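Local coordinates for protein acetyltransferase (Escherichia coli, PDB 7BYY) that probably transfers the acetyl group of acetyl-CoA to the amino group of glycyl-tRNA, acting as the GNAT-family toxin of a toxin-antitoxin system, at residues T23-D31 and I60-I70. The protein carries 1 engineered substitution. Numbering follows the deposited sequence.
Sequences TYPGQKQFD and IDRQSGELIGI
Pro25 and Leu67 join the two backbones: Leu67 N donates to Pro25 O (2.9 Å), where the irregular loop 23-31 meets the start of strand 67-79. Pro25 sits within a type II beta turn from Tyr24 to Gln27, whose third position suits Gly26, with its positive phi of 85°. Tyr24 lays its ring across the side chain of Ile60, roughly at right angles; Ile60 CD1 stands 3.4 Å from the Tyr24 ring centroid, only 5° off the normal, a CH-pi contact over the face. The first torsion of Ile60 sets CG1 beside the backbone N, and the turn at chi2 (-55°) brings CD1 over the ring. Branched and apolar, Ile60 also brings CG2 to within 3.8 Å of Tyr24 CD1. Further along, Leu67 CG meets Phe30 CE1 at 3.7 Å, the two side chains again crossing steeply, while Leu67 O lies in the Phe30 ring plane at its edge. Leu67 CD2 also reaches the aliphatic base of Gln27, 3.8 Å from Gln27 CB. The Gln27 chain runs out extended, which carries OE1 to Tyr24 N (3.0 Å), a bond that closes across the turn, while NE2 hydrogen-bonds to Tyr18 OH and ties the loop to the chain before it. Val41 of helix 35-50 adds to the packing around Leu67. Between the strands, Asp61 OD2 accepts from Ser64 N, an Asx motif, and from Ser64 OG on the opposite face of the carboxylate. The loop thus packs against a beta hairpin, strands 55-61 and 67-79, in the mixed central sheet of the GNAT fold.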
ATOM      1  N   THR A  23     -12.162  17.920  14.757  1.00 37.29           N
ATOM      2  CA  THR A  23     -13.554  17.484  14.825  1.00 37.49           C
ATOM      3  C   THR A  23     -14.407  18.495  14.072  1.00 41.70           C
ATOM      4  O   THR A  23     -14.579  19.629  14.532  1.00 39.18           O
ATOM      5  CB  THR A  23     -14.031  17.348  16.271  1.00 42.08           C
ATOM      6  OG1 THR A  23     -13.055  16.629  17.034  1.00 43.39           O
ATOM      7  CG2 THR A  23     -15.356  16.606  16.323  1.00 39.30           C
ATOM      8  N   TYR A  24     -14.944  18.086  12.926  1.00 41.21           N
ATOM      9  CA  TYR A  24     -15.768  18.963  12.111  1.00 41.11           C
ATOM     10  C   TYR A  24     -17.201  19.005  12.633  1.00 38.07           C
ATOM     11  O   TYR A  24     -17.653  18.079  13.314  1.00 38.12           O
ATOM     12  CB  TYR A  24     -15.756  18.493  10.659  1.00 38.96           C
ATOM     13  CG  TYR A  24     -14.396  18.559  10.007  1.00 39.81           C
ATOM     14  CD1 TYR A  24     -13.930  19.742   9.447  1.00 39.39           C
ATOM     15  CD2 TYR A  24     -13.573  17.438   9.956  1.00 41.65           C
ATOM     16  CE1 TYR A  24     -12.681  19.809   8.850  1.00 40.09           C
ATOM     17  CE2 TYR A  24     -12.323  17.494   9.358  1.00 41.43           C
ATOM     18  CZ  TYR A  24     -11.883  18.683   8.808  1.00 41.04           C
ATOM     19  OH  TYR A  24     -10.642  18.749   8.214  1.00 40.99           O
ATOM     20  N   PRO A  25     -17.935  20.082  12.344  1.00 39.42           N
ATOM     21  CA  PRO A  25     -19.372  20.091  12.645  1.00 40.93           C
ATOM     22  C   PRO A  25     -20.078  18.938  11.948  1.00 42.00           C
ATOM     23  O   PRO A  25     -19.831  18.651  10.774  1.00 40.29           O
ATOM     24  CB  PRO A  25     -19.841  21.446  12.102  1.00 40.81           C
ATOM     25  CG  PRO A  25     -18.630  22.296  12.095  1.00 40.97           C
ATOM     26  CD  PRO A  25     -17.471  21.378  11.819  1.00 39.32           C
ATOM     27  N   GLY A  26     -20.957  18.268  12.690  1.00 43.59           N
ATOM     28  CA  GLY A  26     -21.663  17.110  12.190  1.00 42.80           C
ATOM     29  C   GLY A  26     -20.923  15.799  12.328  1.00 43.76           C
ATOM     30  O   GLY A  26     -21.530  14.743  12.120  1.00 47.19           O
ATOM     31  N   GLN A  27     -19.637  15.824  12.682  1.00 42.93           N
ATOM     32  CA  GLN A  27     -18.875  14.585  12.798  1.00 41.13           C
ATOM     33  C   GLN A  27     -19.349  13.742  13.980  1.00 43.70           C
ATOM     34  O   GLN A  27     -19.366  12.508  13.900  1.00 40.40           O
ATOM     35  CB  GLN A  27     -17.386  14.906  12.925  1.00 40.55           C
ATOM     36  CG  GLN A  27     -16.498  13.693  13.118  1.00 40.16           C
ATOM     37  CD  GLN A  27     -15.024  14.040  13.060  1.00 40.34           C
ATOM     38  OE1 GLN A  27     -14.643  15.116  12.593  1.00 39.94           O
ATOM     39  NE2 GLN A  27     -14.181  13.122  13.528  1.00 39.48           N
ATOM     40  N   LYS A  28     -19.746  14.389  15.081  1.00 49.70           N
ATOM     41  CA  LYS A  28     -20.161  13.656  16.275  1.00 52.14           C
ATOM     42  C   LYS A  28     -21.484  12.925  16.089  1.00 55.37           C
ATOM     43  O   LYS A  28     -21.807  12.046  16.895  1.00 53.95           O
ATOM     44  CB  LYS A  28     -20.269  14.604  17.469  1.00 51.73           C
ATOM     45  CG  LYS A  28     -18.952  14.874  18.168  1.00 50.71           C
ATOM     46  CD  LYS A  28     -19.092  15.980  19.202  1.00 52.94           C
ATOM     47  CE  LYS A  28     -20.139  15.638  20.251  1.00 54.76           C
ATOM     48  NZ  LYS A  28     -20.304  16.735  21.246  1.00 54.72           N
ATOM     49  N   GLN A  29     -22.276  13.293  15.082  1.00 62.70           N
ATOM     50  CA  GLN A  29     -23.498  12.560  14.768  1.00 66.34           C
ATOM     51  C   GLN A  29     -23.459  11.955  13.368  1.00 65.36           C
ATOM     52  O   GLN A  29     -23.523  10.731  13.236  1.00 66.13           O
ATOM     53  CB  GLN A  29     -24.706  13.484  14.966  1.00 70.12           C
ATOM     54  CG  GLN A  29     -24.545  14.395  16.185  1.00 75.30           C
ATOM     55  CD  GLN A  29     -25.864  14.778  16.824  1.00 82.55           C
ATOM     56  OE1 GLN A  29     -26.116  14.463  17.990  1.00 86.26           O
ATOM     57  NE2 GLN A  29     -26.712  15.467  16.067  1.00 84.55           N
ATOM     58  N   PHE A  30     -23.298  12.763  12.322  1.00 64.38           N
ATOM     59  CA  PHE A  30     -23.065  12.275  10.959  1.00 63.09           C
ATOM     60  C   PHE A  30     -24.074  11.194  10.552  1.00 64.16           C
ATOM     61  O   PHE A  30     -23.749  10.020  10.390  1.00 67.44           O
ATOM     62  CB  PHE A  30     -21.629  11.762  10.813  1.00 56.95           C
ATOM     63  CG  PHE A  30     -21.224  11.517   9.389  1.00 52.01           C
ATOM     64  CD1 PHE A  30     -20.941  12.577   8.543  1.00 49.77           C
ATOM     65  CD2 PHE A  30     -21.134  10.231   8.893  1.00 49.62           C
ATOM     66  CE1 PHE A  30     -20.573  12.352   7.233  1.00 48.76           C
ATOM     67  CE2 PHE A  30     -20.769  10.000   7.584  1.00 48.50           C
ATOM     68  CZ  PHE A  30     -20.487  11.062   6.754  1.00 48.00           C
ATOM     69  N   ASP A  31     -25.325  11.619  10.411  1.00 61.36           N
ATOM     70  CA  ASP A  31     -26.357  10.721   9.901  1.00 59.40           C
ATOM     71  C   ASP A  31     -26.159  10.523   8.401  1.00 55.39           C
ATOM     72  O   ASP A  31     -26.373  11.449   7.611  1.00 57.70           O
ATOM     73  CB  ASP A  31     -27.743  11.283  10.200  1.00 59.87           C
ATOM     74  CG  ASP A  31     -28.844  10.285   9.913  1.00 62.04           C
ATOM     75  OD1 ASP A  31     -28.523   9.113   9.621  1.00 62.24           O
ATOM     76  OD2 ASP A  31     -30.030  10.668   9.984  1.00 64.88           O
ATOM     77  N   ILE A  60     -15.437  18.465   3.259  1.00 35.80           N
ATOM     78  CA  ILE A  60     -15.794  19.538   4.179  1.00 38.02           C
ATOM     79  C   ILE A  60     -16.422  20.675   3.386  1.00 42.41           C
ATOM     80  O   ILE A  60     -15.982  20.989   2.274  1.00 41.56           O
ATOM     81  CB  ILE A  60     -14.562  20.027   4.966  1.00 35.93           C
ATOM     82  CG1 ILE A  60     -13.838  18.840   5.611  1.00 32.12           C
ATOM     83  CG2 ILE A  60     -14.962  21.058   6.014  1.00 35.64           C
ATOM     84  CD1 ILE A  60     -14.724  17.984   6.494  1.00 31.95           C
ATOM     85  N   ASP A  61     -17.465  21.277   3.953  1.00 46.41           N
ATOM     86  CA  ASP A  61     -18.041  22.490   3.387  1.00 48.56           C
ATOM     87  C   ASP A  61     -17.153  23.669   3.759  1.00 49.11           C
ATOM     88  O   ASP A  61     -16.884  23.897   4.943  1.00 51.77           O
ATOM     89  CB  ASP A  61     -19.465  22.699   3.898  1.00 50.83           C
ATOM     90  CG  ASP A  61     -20.147  23.890   3.249  1.00 53.95           C
ATOM     91  OD1 ASP A  61     -20.388  23.838   2.025  1.00 54.64           O
ATOM     92  OD2 ASP A  61     -20.442  24.875   3.960  1.00 55.45           O
ATOM     93  N   ARG A  62     -16.688  24.414   2.756  1.00 48.92           N
ATOM     94  CA  ARG A  62     -15.783  25.524   3.035  1.00 50.14           C
ATOM     95  C   ARG A  62     -16.455  26.597   3.880  1.00 51.16           C
ATOM     96  O   ARG A  62     -15.802  27.226   4.721  1.00 52.85           O
ATOM     97  CB  ARG A  62     -15.262  26.119   1.726  1.00 52.29           C
ATOM     98  CG  ARG A  62     -14.274  27.260   1.909  1.00 56.36           C
ATOM     99  CD  ARG A  62     -14.056  28.002   0.604  1.00 60.94           C
ATOM    100  NE  ARG A  62     -15.321  28.292  -0.068  1.00 65.45           N
ATOM    101  CZ  ARG A  62     -16.100  29.330   0.217  1.00 68.23           C
ATOM    102  NH1 ARG A  62     -17.235  29.510  -0.449  1.00 70.02           N
ATOM    103  NH2 ARG A  62     -15.746  30.189   1.164  1.00 68.48           N
ATOM    104  N   GLN A  63     -17.757  26.807   3.690  1.00 52.94           N
ATOM    105  CA  GLN A  63     -18.452  27.870   4.405  1.00 57.01           C
ATOM    106  C   GLN A  63     -18.718  27.486   5.856  1.00 54.79           C
ATOM    107  O   GLN A  63     -18.300  28.187   6.784  1.00 55.77           O
ATOM    108  CB  GLN A  63     -19.762  28.210   3.688  1.00 62.18           C
ATOM    109  CG  GLN A  63     -20.467  29.438   4.236  1.00 67.93           C
ATOM    110  CD  GLN A  63     -19.612  30.687   4.143  1.00 71.44           C
ATOM    111  OE1 GLN A  63     -19.003  30.961   3.107  1.00 71.95           O
ATOM    112  NE2 GLN A  63     -19.557  31.447   5.232  1.00 72.46           N
ATOM    113  N   SER A  64     -19.408  26.365   6.071  1.00 51.77           N
ATOM    114  CA  SER A  64     -19.855  25.976   7.401  1.00 47.79           C
ATOM    115  C   SER A  64     -18.913  25.014   8.113  1.00 45.26           C
ATOM    116  O   SER A  64     -18.995  24.890   9.340  1.00 45.77           O
ATOM    117  CB  SER A  64     -21.246  25.337   7.321  1.00 43.85           C
ATOM    118  OG  SER A  64     -21.165  24.025   6.792  1.00 40.53           O
ATOM    119  N   GLY A  65     -18.036  24.325   7.385  1.00 42.08           N
ATOM    120  CA  GLY A  65     -17.141  23.360   7.988  1.00 38.83           C
ATOM    121  C   GLY A  65     -17.733  21.989   8.218  1.00 38.75           C
ATOM    122  O   GLY A  65     -17.031  21.112   8.738  1.00 36.63           O
ATOM    123  N   GLU A  66     -18.989  21.769   7.832  1.00 46.38           N
ATOM    124  CA  GLU A  66     -19.684  20.526   8.141  1.00 45.09           C
ATOM    125  C   GLU A  66     -19.081  19.342   7.390  1.00 40.59           C
ATOM    126  O   GLU A  66     -18.575  19.471   6.270  1.00 38.88           O
ATOM    127  CB  GLU A  66     -21.170  20.647   7.801  1.00 44.71           C
ATOM    128  CG  GLU A  66     -22.000  21.390   8.837  1.00 48.56           C
ATOM    129  CD  GLU A  66     -23.433  20.888   8.901  1.00 52.76           C
ATOM    130  OE1 GLU A  66     -23.738  19.882   8.224  1.00 53.00           O
ATOM    131  OE2 GLU A  66     -24.253  21.491   9.631  1.00 55.24           O
ATOM    132  N   LEU A  67     -19.149  18.175   8.024  1.00 38.91           N
ATOM    133  CA  LEU A  67     -18.627  16.940   7.445  1.00 36.87           C
ATOM    134  C   LEU A  67     -19.661  16.401   6.467  1.00 38.51           C
ATOM    135  O   LEU A  67     -20.687  15.848   6.868  1.00 40.61           O
ATOM    136  CB  LEU A  67     -18.307  15.929   8.541  1.00 35.32           C
ATOM    137  CG  LEU A  67     -17.716  14.593   8.081  1.00 36.27           C
ATOM    138  CD1 LEU A  67     -16.466  14.815   7.242  1.00 35.12           C
ATOM    139  CD2 LEU A  67     -17.417  13.697   9.272  1.00 37.59           C
ATOM    140  N   ILE A  68     -19.391  16.564   5.172  1.00 37.26           N
ATOM    141  CA  ILE A  68     -20.332  16.115   4.152  1.00 35.82           C
ATOM    142  C   ILE A  68     -20.185  14.620   3.908  1.00 35.12           C
ATOM    143  O   ILE A  68     -21.173  13.876   3.888  1.00 34.12           O
ATOM    144  CB  ILE A  68     -20.135  16.924   2.858  1.00 34.75           C
ATOM    145  CG1 ILE A  68     -20.568  18.375   3.076  1.00 36.66           C
ATOM    146  CG2 ILE A  68     -20.908  16.293   1.707  1.00 33.78           C
ATOM    147  CD1 ILE A  68     -19.811  19.377   2.230  1.00 37.34           C
ATOM    148  N   GLY A  69     -18.954  14.155   3.724  1.00 35.50           N
ATOM    149  CA  GLY A  69     -18.714  12.744   3.494  1.00 35.62           C
ATOM    150  C   GLY A  69     -17.397  12.303   4.092  1.00 36.57           C
ATOM    151  O   GLY A  69     -16.519  13.117   4.401  1.00 37.14           O
ATOM    152  N   ILE A  70     -17.271  10.987   4.254  1.00 38.34           N
ATOM    153  CA  ILE A  70     -16.058  10.371   4.768  1.00 39.53           C
ATOM    154  C   ILE A  70     -15.708   9.186   3.879  1.00 39.41           C
ATOM    155  O   ILE A  70     -16.550   8.646   3.157  1.00 34.73           O
ATOM    156  CB  ILE A  70     -16.203   9.920   6.240  1.00 40.68           C
ATOM    157  CG1 ILE A  70     -14.842   9.920   6.938  1.00 37.98           C
ATOM    158  CG2 ILE A  70     -16.848   8.543   6.319  1.00 42.94           C
ATOM    159  CD1 ILE A  70     -14.247  11.293   7.106  1.00 38.46           C
TER